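Local atomic coordinates of methyltransferase (Streptomyces avermitilis, PDB entry 3GIW), a protein that probably acts as an S-adenosyl-L-methionine-dependent methyltransferase with a Rossmann-like fold, although its substrate is not known. Residues R63-R68 and Y195-I200; A168-V173 and D177-I182; R212-Y217 and M224-H229; E240-G245 and K251-A256. One frame throughout, in Å; residues are numbered along the deposited sequence.

Contact 1: R63-R68 and Y195-I200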
loop_
_atom_site.group_PDB
_atom_site.type_symbol
_atom_site.label_atom_id
_atom_site.label_comp_id
_atom_site.label_asym_id
_atom_site.label_seq_id
_atom_site.Cartn_x
_atom_site.Cartn_y
_atom_site.Cartn_z
ATOM N N ARG A 63 -5.119 -1.028 6.516
ATOM C CA ARG A 63 -4.444 0.127 7.106
ATOM C C ARG A 63 -3.731 -0.275 8.384
ATOM O O ARG A 63 -2.557 0.135 8.620
ATOM C CB ARG A 63 -5.395 1.304 7.312
ATOM C CG ARG A 63 -4.637 2.623 7.633
ATOM C CD ARG A 63 -3.915 3.221 6.433
ATOM N NE ARG A 63 -3.079 4.371 6.817
ATOM C CZ ARG A 63 -2.477 5.178 5.942
ATOM N NH1 ARG A 63 -2.633 4.983 4.630
ATOM N NH2 ARG A 63 -1.718 6.186 6.383
ATOM N N ASP A 64 -4.373 -1.052 9.255
ATOM C CA ASP A 64 -3.769 -1.492 10.509
ATOM C C ASP A 64 -2.503 -2.336 10.243
ATOM O O ASP A 64 -1.493 -2.207 10.942
ATOM C CB ASP A 64 -4.770 -2.322 11.334
ATOM C CG ASP A 64 -5.909 -1.493 11.935
ATOM O OD1 ASP A 64 -5.807 -0.262 12.013
ATOM O OD2 ASP A 64 -6.926 -2.109 12.328
ATOM N N TRP A 65 -2.567 -3.175 9.207
ATOM C CA TRP A 65 -1.447 -4.001 8.787
ATOM C C TRP A 65 -0.268 -3.101 8.382
ATOM O O TRP A 65 0.868 -3.370 8.789
ATOM C CB TRP A 65 -1.840 -4.973 7.637
ATOM C CG TRP A 65 -0.651 -5.803 7.207
ATOM C CD1 TRP A 65 -0.213 -6.930 7.785
ATOM C CD2 TRP A 65 0.278 -5.490 6.159
ATOM N NE1 TRP A 65 0.944 -7.364 7.167
ATOM C CE2 TRP A 65 1.266 -6.481 6.176
ATOM C CE3 TRP A 65 0.368 -4.463 5.213
ATOM C CZ2 TRP A 65 2.343 -6.469 5.284
ATOM C CZ3 TRP A 65 1.455 -4.455 4.371
ATOM C CH2 TRP A 65 2.395 -5.457 4.391
HETATM N N MSE A 66 -0.524 -2.066 7.592
HETATM C CA MSE A 66 0.560 -1.147 7.223
HETATM C C MSE A 66 1.242 -0.637 8.485
HETATM O O MSE A 66 2.461 -0.586 8.560
HETATM C CB MSE A 66 0.031 0.046 6.401
HETATM C CG MSE A 66 1.129 1.049 6.007
HETATM SE SE MSE A 66 1.523 2.457 7.321
HETATM C CE MSE A 66 0.229 3.728 6.790
ATOM N N ASN A 67 0.446 -0.229 9.464
ATOM C CA ASN A 67 0.989 0.305 10.699
ATOM C C ASN A 67 1.924 -0.723 11.369
ATOM O O ASN A 67 3.031 -0.378 11.794
ATOM C CB ASN A 67 -0.109 0.705 11.701
ATOM C CG ASN A 67 -1.000 1.856 11.237
ATOM O OD1 ASN A 67 -0.741 2.542 10.262
ATOM N ND2 ASN A 67 -2.039 2.093 12.009
ATOM N N ARG A 68 1.506 -1.983 11.482
ATOM C CA ARG A 68 2.321 -3.005 12.124
ATOM C C ARG A 68 3.563 -3.342 11.276
ATOM O O ARG A 68 4.642 -3.550 11.837
ATOM C CB ARG A 68 1.497 -4.266 12.411
ATOM C CG ARG A 68 0.329 -4.022 13.313
ATOM C CD ARG A 68 -0.246 -5.292 13.885
ATOM N NE ARG A 68 -0.611 -6.323 12.916
ATOM C CZ ARG A 68 -1.672 -6.277 12.115
ATOM N NH1 ARG A 68 -2.514 -5.257 12.147
ATOM N NH2 ARG A 68 -1.876 -7.245 11.226
ATOM N N TYR A 195 14.180 -4.103 2.054
ATOM C CA TYR A 195 12.966 -4.914 2.228
ATOM C C TYR A 195 11.903 -4.573 1.188
ATOM O O TYR A 195 11.859 -3.462 0.632
ATOM C CB TYR A 195 12.372 -4.726 3.636
ATOM C CG TYR A 195 13.133 -5.436 4.751
ATOM C CD1 TYR A 195 14.331 -4.918 5.263
ATOM C CD2 TYR A 195 12.632 -6.603 5.319
ATOM C CE1 TYR A 195 14.997 -5.541 6.295
ATOM C CE2 TYR A 195 13.306 -7.243 6.344
ATOM C CZ TYR A 195 14.500 -6.712 6.815
ATOM O OH TYR A 195 15.209 -7.319 7.855
ATOM N N LEU A 196 11.034 -5.546 0.935
ATOM C CA LEU A 196 9.794 -5.386 0.164
ATOM C C LEU A 196 8.656 -5.736 1.112
ATOM O O LEU A 196 8.668 -6.797 1.720
ATOM C CB LEU A 196 9.802 -6.320 -1.040
ATOM C CG LEU A 196 8.498 -6.327 -1.864
ATOM C CD1 LEU A 196 8.161 -4.970 -2.497
ATOM C CD2 LEU A 196 8.573 -7.414 -2.969
ATOM N N ALA A 197 7.673 -4.847 1.208
ATOM C CA ALA A 197 6.443 -5.061 2.005
ATOM C C ALA A 197 5.263 -4.814 1.063
ATOM O O ALA A 197 5.189 -3.747 0.434
ATOM C CB ALA A 197 6.352 -4.123 3.206
HETATM N N MSE A 198 4.335 -5.757 1.016
HETATM C CA MSE A 198 3.176 -5.642 0.157
HETATM C C MSE A 198 1.903 -6.143 0.816
HETATM O O MSE A 198 1.893 -7.066 1.601
HETATM C CB MSE A 198 3.351 -6.460 -1.134
HETATM C CG MSE A 198 4.630 -6.136 -1.937
HETATM SE SE MSE A 198 4.647 -7.109 -3.633
HETATM C CE MSE A 198 3.170 -6.204 -4.482
ATOM N N SER A 199 0.780 -5.564 0.398
ATOM C CA SER A 199 -0.536 -6.206 0.579
ATOM C C SER A 199 -1.112 -6.454 -0.816
ATOM O O SER A 199 -1.077 -5.551 -1.699
ATOM C CB SER A 199 -1.470 -5.432 1.485
ATOM O OG SER A 199 -1.813 -4.187 0.954
ATOM N N ILE A 200 -1.653 -7.651 -1.030
ATOM C CA ILE A 200 -2.066 -8.160 -2.325
ATOM C C ILE A 200 -3.511 -8.695 -2.264
ATOM O O ILE A 200 -3.820 -9.596 -1.472
ATOM C CB ILE A 200 -1.105 -9.305 -2.757
ATOM C CG1 ILE A 200 0.342 -8.781 -2.895
ATOM C CG2 ILE A 200 -1.510 -9.959 -4.092
ATOM C CD1 ILE A 200 1.427 -9.850 -3.030
#

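Contact 2: A168-V173 and D177-I182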
loop_
_atom_site.group_PDB
_atom_site.type_symbol
_atom_site.label_atom_id
_atom_site.label_comp_id
_atom_site.label_asym_id
_atom_site.label_seq_id
_atom_site.Cartn_x
_atom_site.Cartn_y
_atom_site.Cartn_z
ATOM N N ALA A 168 -1.798 -2.011 -0.964
ATOM C CA ALA A 168 -3.155 -1.722 -1.437
ATOM C C ALA A 168 -3.150 -1.055 -2.818
ATOM O O ALA A 168 -3.938 -0.141 -3.098
ATOM C CB ALA A 168 -3.941 -0.880 -0.383
ATOM N N ILE A 169 -2.245 -1.499 -3.697
ATOM C CA ILE A 169 -2.134 -0.930 -5.053
ATOM C C ILE A 169 -1.989 -1.965 -6.179
ATOM O O ILE A 169 -2.503 -1.776 -7.286
ATOM C CB ILE A 169 -0.953 0.085 -5.145
ATOM C CG1 ILE A 169 -0.779 0.562 -6.597
ATOM C CG2 ILE A 169 0.332 -0.525 -4.658
ATOM C CD1 ILE A 169 0.022 1.829 -6.733
ATOM N N VAL A 170 -1.299 -3.070 -5.924
ATOM C CA VAL A 170 -0.874 -3.924 -6.998
ATOM C C VAL A 170 -2.031 -4.610 -7.753
ATOM O O VAL A 170 -1.915 -4.982 -8.957
ATOM C CB VAL A 170 0.215 -4.926 -6.494
ATOM C CG1 VAL A 170 -0.404 -6.175 -5.865
ATOM C CG2 VAL A 170 1.140 -5.274 -7.666
ATOM N N HIS A 171 -3.156 -4.795 -7.078
ATOM C CA HIS A 171 -4.321 -5.421 -7.728
ATOM C C HIS A 171 -4.953 -4.505 -8.787
ATOM O O HIS A 171 -5.794 -4.955 -9.563
ATOM C CB HIS A 171 -5.356 -5.861 -6.694
ATOM C CG HIS A 171 -5.360 -5.015 -5.469
ATOM N ND1 HIS A 171 -4.637 -5.327 -4.342
ATOM C CD2 HIS A 171 -5.898 -3.796 -5.245
ATOM C CE1 HIS A 171 -4.816 -4.382 -3.436
ATOM N NE2 HIS A 171 -5.575 -3.436 -3.963
ATOM N N PHE A 172 -4.535 -3.240 -8.839
ATOM C CA PHE A 172 -4.936 -2.343 -9.914
ATOM C C PHE A 172 -4.012 -2.363 -11.152
ATOM O O PHE A 172 -4.284 -1.701 -12.157
ATOM C CB PHE A 172 -5.133 -0.902 -9.403
ATOM C CG PHE A 172 -6.231 -0.774 -8.392
ATOM C CD1 PHE A 172 -7.568 -0.977 -8.782
ATOM C CD2 PHE A 172 -5.932 -0.459 -7.077
ATOM C CE1 PHE A 172 -8.593 -0.865 -7.847
ATOM C CE2 PHE A 172 -6.964 -0.359 -6.121
ATOM C CZ PHE A 172 -8.272 -0.550 -6.522
ATOM N N VAL A 173 -2.933 -3.138 -11.054
ATOM C CA VAL A 173 -2.063 -3.464 -12.167
ATOM C C VAL A 173 -2.481 -4.874 -12.663
ATOM O O VAL A 173 -2.270 -5.938 -12.008
ATOM C CB VAL A 173 -0.566 -3.473 -11.768
ATOM C CG1 VAL A 173 0.318 -3.593 -13.045
ATOM C CG2 VAL A 173 -0.161 -2.213 -10.910
ATOM N N ASP A 177 0.792 -5.426 -18.011
ATOM C CA ASP A 177 1.911 -4.524 -17.641
ATOM C C ASP A 177 2.954 -5.176 -16.708
ATOM O O ASP A 177 3.932 -4.532 -16.317
ATOM C CB ASP A 177 1.390 -3.233 -16.988
ATOM C CG ASP A 177 0.701 -2.320 -17.983
ATOM O OD1 ASP A 177 1.349 -1.919 -18.985
ATOM O OD2 ASP A 177 -0.499 -2.040 -17.746
ATOM N N ASP A 178 2.751 -6.447 -16.414
ATOM C CA ASP A 178 3.687 -7.270 -15.622
ATOM C C ASP A 178 3.957 -6.672 -14.251
ATOM O O ASP A 178 5.061 -6.183 -13.988
ATOM C CB ASP A 178 5.020 -7.512 -16.353
ATOM C CG ASP A 178 5.879 -8.539 -15.650
ATOM O OD1 ASP A 178 5.333 -9.358 -14.889
ATOM O OD2 ASP A 178 7.101 -8.535 -15.844
ATOM N N ALA A 179 2.976 -6.758 -13.341
ATOM C CA ALA A 179 3.124 -6.235 -11.999
ATOM C C ALA A 179 4.348 -6.782 -11.273
ATOM O O ALA A 179 5.038 -6.032 -10.583
ATOM C CB ALA A 179 1.848 -6.474 -11.145
ATOM N N VAL A 180 4.625 -8.075 -11.421
ATOM C CA VAL A 180 5.775 -8.646 -10.731
ATOM C C VAL A 180 7.041 -7.963 -11.261
ATOM O O VAL A 180 7.917 -7.608 -10.478
ATOM C CB VAL A 180 5.835 -10.193 -10.914
ATOM C CG1 VAL A 180 7.177 -10.756 -10.447
ATOM C CG2 VAL A 180 4.646 -10.873 -10.180
ATOM N N GLY A 181 7.165 -7.813 -12.581
ATOM C CA GLY A 181 8.330 -7.141 -13.158
ATOM C C GLY A 181 8.521 -5.710 -12.717
ATOM O O GLY A 181 9.644 -5.268 -12.461
ATOM N N ILE A 182 7.434 -4.971 -12.629
ATOM C CA ILE A 182 7.496 -3.569 -12.208
ATOM C C ILE A 182 7.990 -3.501 -10.765
ATOM O O ILE A 182 8.917 -2.727 -10.444
ATOM C CB ILE A 182 6.121 -2.924 -12.250
ATOM C CG1 ILE A 182 5.696 -2.779 -13.703
ATOM C CG2 ILE A 182 6.102 -1.544 -11.494
ATOM C CD1 ILE A 182 4.262 -2.336 -13.824
#

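Contact 3: R212-Y217 and M224-H229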
loop_
_atom_site.group_PDB
_atom_site.type_symbol
_atom_site.label_atom_id
_atom_site.label_comp_id
_atom_site.label_asym_id
_atom_site.label_seq_id
_atom_site.Cartn_x
_atom_site.Cartn_y
_atom_site.Cartn_z
ATOM N N ARG A 212 -17.860 -10.014 -6.935
ATOM C CA ARG A 212 -18.829 -8.976 -7.254
ATOM C C ARG A 212 -18.250 -7.571 -7.025
ATOM O O ARG A 212 -18.468 -6.662 -7.848
ATOM C CB ARG A 212 -20.129 -9.189 -6.446
ATOM C CG ARG A 212 -20.964 -10.388 -6.900
ATOM C CD ARG A 212 -21.696 -10.060 -8.176
ATOM N NE ARG A 212 -22.779 -9.109 -7.912
ATOM C CZ ARG A 212 -23.699 -8.727 -8.799
ATOM N NH1 ARG A 212 -23.716 -9.233 -10.029
ATOM N NH2 ARG A 212 -24.636 -7.854 -8.450
ATOM N N VAL A 213 -17.502 -7.413 -5.929
ATOM C CA VAL A 213 -16.834 -6.114 -5.656
ATOM C C VAL A 213 -15.856 -5.782 -6.790
ATOM O O VAL A 213 -15.860 -4.685 -7.323
ATOM C CB VAL A 213 -16.145 -6.089 -4.272
ATOM C CG1 VAL A 213 -15.209 -4.849 -4.113
ATOM C CG2 VAL A 213 -17.218 -6.077 -3.166
ATOM N N ALA A 214 -15.070 -6.767 -7.206
ATOM C CA ALA A 214 -14.105 -6.540 -8.289
ATOM C C ALA A 214 -14.815 -6.121 -9.569
ATOM O O ALA A 214 -14.333 -5.251 -10.304
ATOM C CB ALA A 214 -13.245 -7.782 -8.506
ATOM N N ARG A 215 -15.976 -6.722 -9.848
ATOM C CA ARG A 215 -16.727 -6.363 -11.031
ATOM C C ARG A 215 -17.349 -4.959 -10.926
ATOM O O ARG A 215 -17.471 -4.282 -11.968
ATOM C CB ARG A 215 -17.728 -7.455 -11.399
ATOM C CG ARG A 215 -16.986 -8.763 -11.771
ATOM C CD ARG A 215 -17.850 -9.839 -12.369
ATOM N NE ARG A 215 -18.765 -10.504 -11.440
ATOM C CZ ARG A 215 -18.431 -11.536 -10.652
ATOM N NH1 ARG A 215 -17.190 -11.988 -10.578
ATOM N NH2 ARG A 215 -19.376 -12.091 -9.911
ATOM N N GLU A 216 -17.664 -4.491 -9.708
ATOM C CA GLU A 216 -18.080 -3.096 -9.533
ATOM C C GLU A 216 -16.928 -2.135 -9.832
ATOM O O GLU A 216 -17.129 -1.081 -10.442
ATOM C CB GLU A 216 -18.600 -2.866 -8.112
ATOM C CG GLU A 216 -19.875 -3.622 -7.727
ATOM C CD GLU A 216 -21.100 -3.198 -8.497
ATOM O OE1 GLU A 216 -21.187 -2.014 -8.848
ATOM O OE2 GLU A 216 -21.967 -4.069 -8.760
ATOM N N TYR A 217 -15.717 -2.455 -9.390
ATOM C CA TYR A 217 -14.526 -1.668 -9.806
ATOM C C TYR A 217 -14.301 -1.635 -11.325
ATOM O O TYR A 217 -14.116 -0.562 -11.884
ATOM C CB TYR A 217 -13.254 -2.181 -9.118
ATOM C CG TYR A 217 -13.005 -1.701 -7.698
ATOM C CD1 TYR A 217 -12.340 -0.496 -7.453
ATOM C CD2 TYR A 217 -13.355 -2.489 -6.620
ATOM C CE1 TYR A 217 -12.086 -0.053 -6.147
ATOM C CE2 TYR A 217 -13.077 -2.076 -5.326
ATOM C CZ TYR A 217 -12.468 -0.839 -5.089
ATOM O OH TYR A 217 -12.179 -0.448 -3.784
HETATM N N MSE A 224 -9.470 -4.877 -11.772
HETATM C CA MSE A 224 -8.607 -5.482 -10.787
HETATM C C MSE A 224 -8.076 -6.835 -11.240
HETATM O O MSE A 224 -8.730 -7.550 -12.001
HETATM C CB MSE A 224 -9.401 -5.732 -9.519
HETATM C CG MSE A 224 -9.964 -4.483 -8.896
HETATM SE SE MSE A 224 -10.652 -4.940 -7.185
HETATM C CE MSE A 224 -8.988 -5.084 -6.265
ATOM N N ARG A 225 -6.909 -7.180 -10.741
ATOM C CA ARG A 225 -6.353 -8.502 -10.853
ATOM C C ARG A 225 -6.151 -9.021 -9.423
ATOM O O ARG A 225 -5.212 -8.619 -8.748
ATOM C CB ARG A 225 -5.041 -8.508 -11.620
ATOM C CG ARG A 225 -4.389 -9.880 -11.676
ATOM C CD ARG A 225 -5.305 -10.935 -12.341
ATOM N NE ARG A 225 -4.469 -11.998 -12.866
ATOM C CZ ARG A 225 -4.099 -13.085 -12.202
ATOM N NH1 ARG A 225 -4.549 -13.369 -10.998
ATOM N NH2 ARG A 225 -3.273 -13.951 -12.791
ATOM N N LEU A 226 -7.068 -9.879 -8.983
ATOM C CA LEU A 226 -6.974 -10.579 -7.704
ATOM C C LEU A 226 -6.178 -11.852 -7.882
ATOM O O LEU A 226 -6.287 -12.519 -8.919
ATOM C CB LEU A 226 -8.389 -10.796 -7.114
ATOM C CG LEU A 226 -9.174 -9.496 -6.895
ATOM C CD1 LEU A 226 -10.551 -9.884 -6.386
ATOM C CD2 LEU A 226 -8.481 -8.494 -5.947
ATOM N N ARG A 227 -5.378 -12.177 -6.874
ATOM C CA ARG A 227 -4.383 -13.233 -6.961
ATOM C C ARG A 227 -4.537 -14.343 -5.922
ATOM O O ARG A 227 -5.017 -14.089 -4.797
ATOM C CB ARG A 227 -2.992 -12.595 -6.837
ATOM C CG ARG A 227 -2.583 -11.816 -8.046
ATOM C CD ARG A 227 -1.233 -11.097 -7.892
ATOM N NE ARG A 227 -0.862 -10.467 -9.171
ATOM C CZ ARG A 227 -1.243 -9.252 -9.562
ATOM N NH1 ARG A 227 -1.968 -8.467 -8.803
ATOM N NH2 ARG A 227 -0.839 -8.793 -10.745
ATOM N N THR A 228 -4.123 -15.544 -6.303
ATOM C CA THR A 228 -4.004 -16.648 -5.358
ATOM C C THR A 228 -2.735 -16.522 -4.508
ATOM O O THR A 228 -1.841 -15.730 -4.823
ATOM C CB THR A 228 -3.965 -17.973 -6.102
ATOM O OG1 THR A 228 -2.768 -17.990 -6.902
ATOM C CG2 THR A 228 -5.256 -18.179 -6.958
ATOM N N HIS A 229 -2.624 -17.346 -3.474
ATOM C CA HIS A 229 -1.391 -17.390 -2.694
ATOM C C HIS A 229 -0.156 -17.693 -3.584
ATOM O O HIS A 229 0.889 -17.046 -3.465
ATOM C CB HIS A 229 -1.542 -18.415 -1.541
ATOM C CG HIS A 229 -0.424 -18.370 -0.554
ATOM N ND1 HIS A 229 0.775 -19.011 -0.769
ATOM C CD2 HIS A 229 -0.308 -17.742 0.640
ATOM C CE1 HIS A 229 1.583 -18.776 0.255
ATOM N NE2 HIS A 229 0.944 -18.022 1.124
HETATM O O HOH W 1 -12.085 -6.209 -11.799
#

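Contact 4: E240-G245 and K251-A256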
loop_
_atom_site.group_PDB
_atom_site.type_symbol
_atom_site.label_atom_id
_atom_site.label_comp_id
_atom_site.label_asym_id
_atom_site.label_seq_id
_atom_site.Cartn_x
_atom_site.Cartn_y
_atom_site.Cartn_z
ATOM N N GLU A 240 13.881 -13.101 1.190
ATOM C CA GLU A 240 13.797 -13.861 2.433
ATOM C C GLU A 240 12.596 -13.379 3.255
ATOM O O GLU A 240 12.630 -12.341 3.888
ATOM C CB GLU A 240 15.117 -13.747 3.220
ATOM C CG GLU A 240 16.325 -14.303 2.403
ATOM C CD GLU A 240 17.657 -14.404 3.158
ATOM O OE1 GLU A 240 17.807 -13.747 4.195
ATOM O OE2 GLU A 240 18.540 -15.167 2.702
ATOM N N LEU A 241 11.526 -14.157 3.232
ATOM C CA LEU A 241 10.298 -13.766 3.932
ATOM C C LEU A 241 10.479 -13.713 5.428
ATOM O O LEU A 241 11.063 -14.633 6.031
ATOM C CB LEU A 241 9.116 -14.712 3.616
ATOM C CG LEU A 241 8.441 -14.497 2.259
ATOM C CD1 LEU A 241 7.708 -15.777 1.779
ATOM C CD2 LEU A 241 7.494 -13.314 2.261
ATOM N N VAL A 242 9.971 -12.652 6.042
ATOM C CA VAL A 242 9.828 -12.571 7.487
ATOM C C VAL A 242 8.672 -13.492 7.921
ATOM O O VAL A 242 7.594 -13.469 7.304
ATOM C CB VAL A 242 9.540 -11.106 7.928
ATOM C CG1 VAL A 242 9.323 -10.992 9.458
ATOM C CG2 VAL A 242 10.690 -10.184 7.468
ATOM N N GLU A 243 8.845 -14.311 8.951
ATOM C CA GLU A 243 7.761 -15.154 9.444
ATOM C C GLU A 243 6.613 -14.229 9.866
ATOM O O GLU A 243 6.859 -13.161 10.398
ATOM C CB GLU A 243 8.228 -16.066 10.614
ATOM C CG GLU A 243 8.646 -15.311 11.886
ATOM C CD GLU A 243 7.489 -14.913 12.817
ATOM O OE1 GLU A 243 6.357 -15.451 12.684
ATOM O OE2 GLU A 243 7.743 -14.046 13.696
ATOM N N PRO A 244 5.359 -14.649 9.642
ATOM C CA PRO A 244 4.867 -15.950 9.210
ATOM C C PRO A 244 4.750 -16.152 7.688
ATOM O O PRO A 244 4.049 -17.070 7.240
ATOM C CB PRO A 244 3.480 -15.992 9.846
ATOM C CG PRO A 244 3.020 -14.568 9.793
ATOM C CD PRO A 244 4.252 -13.735 10.010
ATOM N N GLY A 245 5.445 -15.346 6.894
ATOM C CA GLY A 245 5.335 -15.465 5.449
ATOM C C GLY A 245 4.176 -14.670 4.866
ATOM O O GLY A 245 3.896 -13.548 5.289
ATOM N N LYS A 251 -3.735 -11.824 10.246
ATOM C CA LYS A 251 -2.932 -12.893 10.840
ATOM C C LYS A 251 -1.415 -12.608 10.854
ATOM O O LYS A 251 -0.633 -13.454 11.292
ATOM C CB LYS A 251 -3.212 -14.211 10.076
ATOM C CG LYS A 251 -4.650 -14.644 10.180
ATOM C CD LYS A 251 -4.913 -15.994 9.531
ATOM C CE LYS A 251 -6.387 -16.296 9.591
ATOM N NZ LYS A 251 -6.701 -17.707 9.188
ATOM N N TRP A 252 -1.010 -11.443 10.345
ATOM C CA TRP A 252 0.402 -11.046 10.303
ATOM C C TRP A 252 0.750 -10.232 11.557
ATOM O O TRP A 252 0.327 -9.089 11.688
ATOM C CB TRP A 252 0.716 -10.252 9.022
ATOM C CG TRP A 252 2.172 -10.079 8.708
ATOM C CD1 TRP A 252 2.911 -10.875 7.898
ATOM C CD2 TRP A 252 3.074 -9.090 9.248
ATOM N NE1 TRP A 252 4.217 -10.442 7.870
ATOM C CE2 TRP A 252 4.348 -9.365 8.711
ATOM C CE3 TRP A 252 2.923 -7.996 10.104
ATOM C CZ2 TRP A 252 5.487 -8.586 9.025
ATOM C CZ3 TRP A 252 4.058 -7.230 10.432
ATOM C CH2 TRP A 252 5.309 -7.526 9.878
ATOM N N HIS A 253 1.524 -10.825 12.465
ATOM C CA HIS A 253 1.948 -10.186 13.731
ATOM C C HIS A 253 0.772 -9.450 14.416
ATOM O O HIS A 253 0.848 -8.234 14.689
ATOM C CB HIS A 253 3.133 -9.238 13.499
ATOM C CG HIS A 253 4.382 -9.907 13.004
ATOM N ND1 HIS A 253 5.631 -9.604 13.509
ATOM C CD2 HIS A 253 4.589 -10.820 12.033
ATOM C CE1 HIS A 253 6.545 -10.334 12.893
ATOM N NE2 HIS A 253 5.938 -11.100 12.007
ATOM N N PRO A 254 -0.330 -10.160 14.674
ATOM C CA PRO A 254 -1.496 -9.483 15.238
ATOM C C PRO A 254 -1.223 -8.959 16.662
ATOM O O PRO A 254 -0.437 -9.555 17.399
ATOM C CB PRO A 254 -2.563 -10.583 15.245
ATOM C CG PRO A 254 -1.783 -11.857 15.365
ATOM C CD PRO A 254 -0.563 -11.610 14.503
ATOM N N ASP A 255 -1.841 -7.835 17.008
ATOM C CA ASP A 255 -1.906 -7.357 18.394
ATOM C C ASP A 255 -3.031 -8.109 19.103
ATOM O O ASP A 255 -3.768 -8.878 18.478
ATOM C CB ASP A 255 -2.232 -5.856 18.443
ATOM C CG ASP A 255 -1.172 -4.995 17.805
ATOM O OD1 ASP A 255 0.032 -5.271 18.006
ATOM O OD2 ASP A 255 -1.551 -4.022 17.111
ATOM N N ALA A 256 -3.185 -7.868 20.402
ATOM C CA ALA A 256 -4.248 -8.520 21.184
ATOM C C ALA A 256 -5.652 -8.372 20.563
ATOM O O ALA A 256 -6.469 -9.289 20.667
ATOM C CB ALA A 256 -4.248 -8.005 22.621
HETATM O O HOH W 2 5.897 -11.760 5.955
#

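Contact 1: R63-R68 and Y195-I200
Trp65 carries the helix side of this contact. Helix 55-75 lies on the sheet nearly antiparallel to strand 195-201; the short axes pass 9.9 Å apart at 168°. With CG anti to the backbone N (chi1 179°), the indole leaves the helix and reaches the strand with its six-membered ring.

The closest approach is of carbon to oxygen. CH2 of Trp65 lies 3.3 Å from the backbone O of Met198, a selenomethionine whose CB points away.

The remaining contacts are apolar. CH2 of Trp65 is 4.3 Å from CB of Ala197, and CZ3 is 4.2 Å from CB of Ser199. Val273 and Trp252 also pack against the indole. Putting an alanine in place of Trp65 is likely to open a gap between helix and strand and leave the CB atoms of Ala197 and Ser199 less covered.

The polar tie lies outside residues 63-68. The Ser199 hydroxyl bonds to OD1 of Asn62, one step earlier in the helix, and to Ala168 N. Asn62 and Arg63 are known to bind S-adenosyl-L-homocysteine, absent from this model. Residues 63-68 thus meet the strand by shape alone, and Ser199 is probably a second-shell residue positioning Asn62.

Contact 2: A168-V173 and D177-I182
No ring or other flat group takes part where Val170 and Val173 meet Ala179; methyl groups make the contact. It lies at the start of a beta-alpha-beta crossover in the Rossmann-like methyltransferase fold. Strand 163-167 ends, residues 170-172 form a short 3-10 turn, and helix 179-187 then leads toward the parallel strand 195-201.

The CB of Ala179 sits between the two valines. CG2 of Val170 is 3.7 Å from it, and CG1 of Val173 is 3.8 Å from it. The same Val173 methyl also meets Ile182 CD1 at 4.2 Å, one helical turn further on. It can do so because CG1 stands opposite the backbone N (chi1 -171°), which sends it to the helix. Asp177 adds its CB at the margin.

Val170 packs in two directions. While CG2 faces the helix, CG1 turns to Ile200 of strand 195-201, so this side chain bridges Ala179 of the helix and Ile200 of the sheet. The side chain of Val173 is about 4 Å from that of Met140, which is known to bind S-adenosyl-L-homocysteine. This is consistent with the loop lying beside the cofactor pocket.

The helix start is capped by its own segment. Asp178 is the N-cap residue, and its OD1 accepts a weak hydrogen bond from Gly181 N, long at 3.3 Å but fairly straight at 162°.

Contact 3: R212-Y217 and M224-H229
Water 1 bridges the two segments, giving a proton to Ala214 O at 2.9 Å and accepting one from Met224 N at 2.9 Å. It links helix 207-219 to the extended loop that follows it.

Beside the water the contact is apolar. Met224, a selenomethionine modelled in two conformers, places SE 3.7 Å from Tyr217 CD2 in the one described. SE lies 4.3 Å from the ring centroid and 34° off its normal, an oblique Met-aromatic contact that may not hold for the other conformer. The bend at chi3 (76°) turns CE toward His171. In this conformer SE also meets Ala214 CB. Leu226 CD1 reaches that same methyl at 4.0 Å.

The loop runs on to helix 229-234, where Thr228 is the N-cap and Glu231 OE1 accepts from its backbone N. Arg225 has its CB directed away from helix 207-219. Its NH1 donates to Leu226 O at 2.8 Å from 37° above the carbonyl plane, and its guanidinium forms salt bridges with Asp175 and Glu231.

Contact 4: E240-G245 and K251-A256
Pro244 brings its CD obliquely against the five-membered ring of Trp252, 4.2 Å from the centroid, as an off-centre CH-pi contact. The proline follows a cis peptide bond in a type VI beta turn, which Gly245 N closes by bonding to Val242 O. This turn interrupts the edge strand 240-248.

The His253 side chain grips a backbone carbonyl of the turn. Its NE2 donates to Glu243 O at 2.8 Å, nearly straight at 168°, with the donor in the carbonyl plane and the oxygen close to the ring plane. The Glu243 carboxylate, tilted 22° from the imidazole, brings OE2 to 3.8 Å from NE2. One face of the Trp252 indole is covered by His253, whose CD2 stands 3.5 Å above it. A leucine in place of His253 would probably leave Glu243 O without its donor and the turn less firmly held.

At the edge of the indole, Trp252 NE1 donates to water 2 at 2.9 Å, and that water also lies 2.8 Å from Gly245 O.

Along the chain, contact 2 falls between the two segments of contact 1; contacts 3 and 4 follow. Contacts 1 and 4 share one mixed sheet, through strand 195-201 and edge strand 240-248. Their centres are about 10 Å apart, and Arg68 NH2 bonds to Trp252 O. The centres of contacts 1 and 2 are about 15 Å apart, yet they touch at Ser199 and Ala168. Contact 2 meets contact 3, with centres about 13 Å apart, through a bond between His171 O and Arg225 N. Contacts 3 and 4 do not touch; their centres are about 24 Å apart. Contacts 1 to 3 thus lie on or near the S-adenosyl-L-homocysteine-binding residues, while contact 4 sits at the surface.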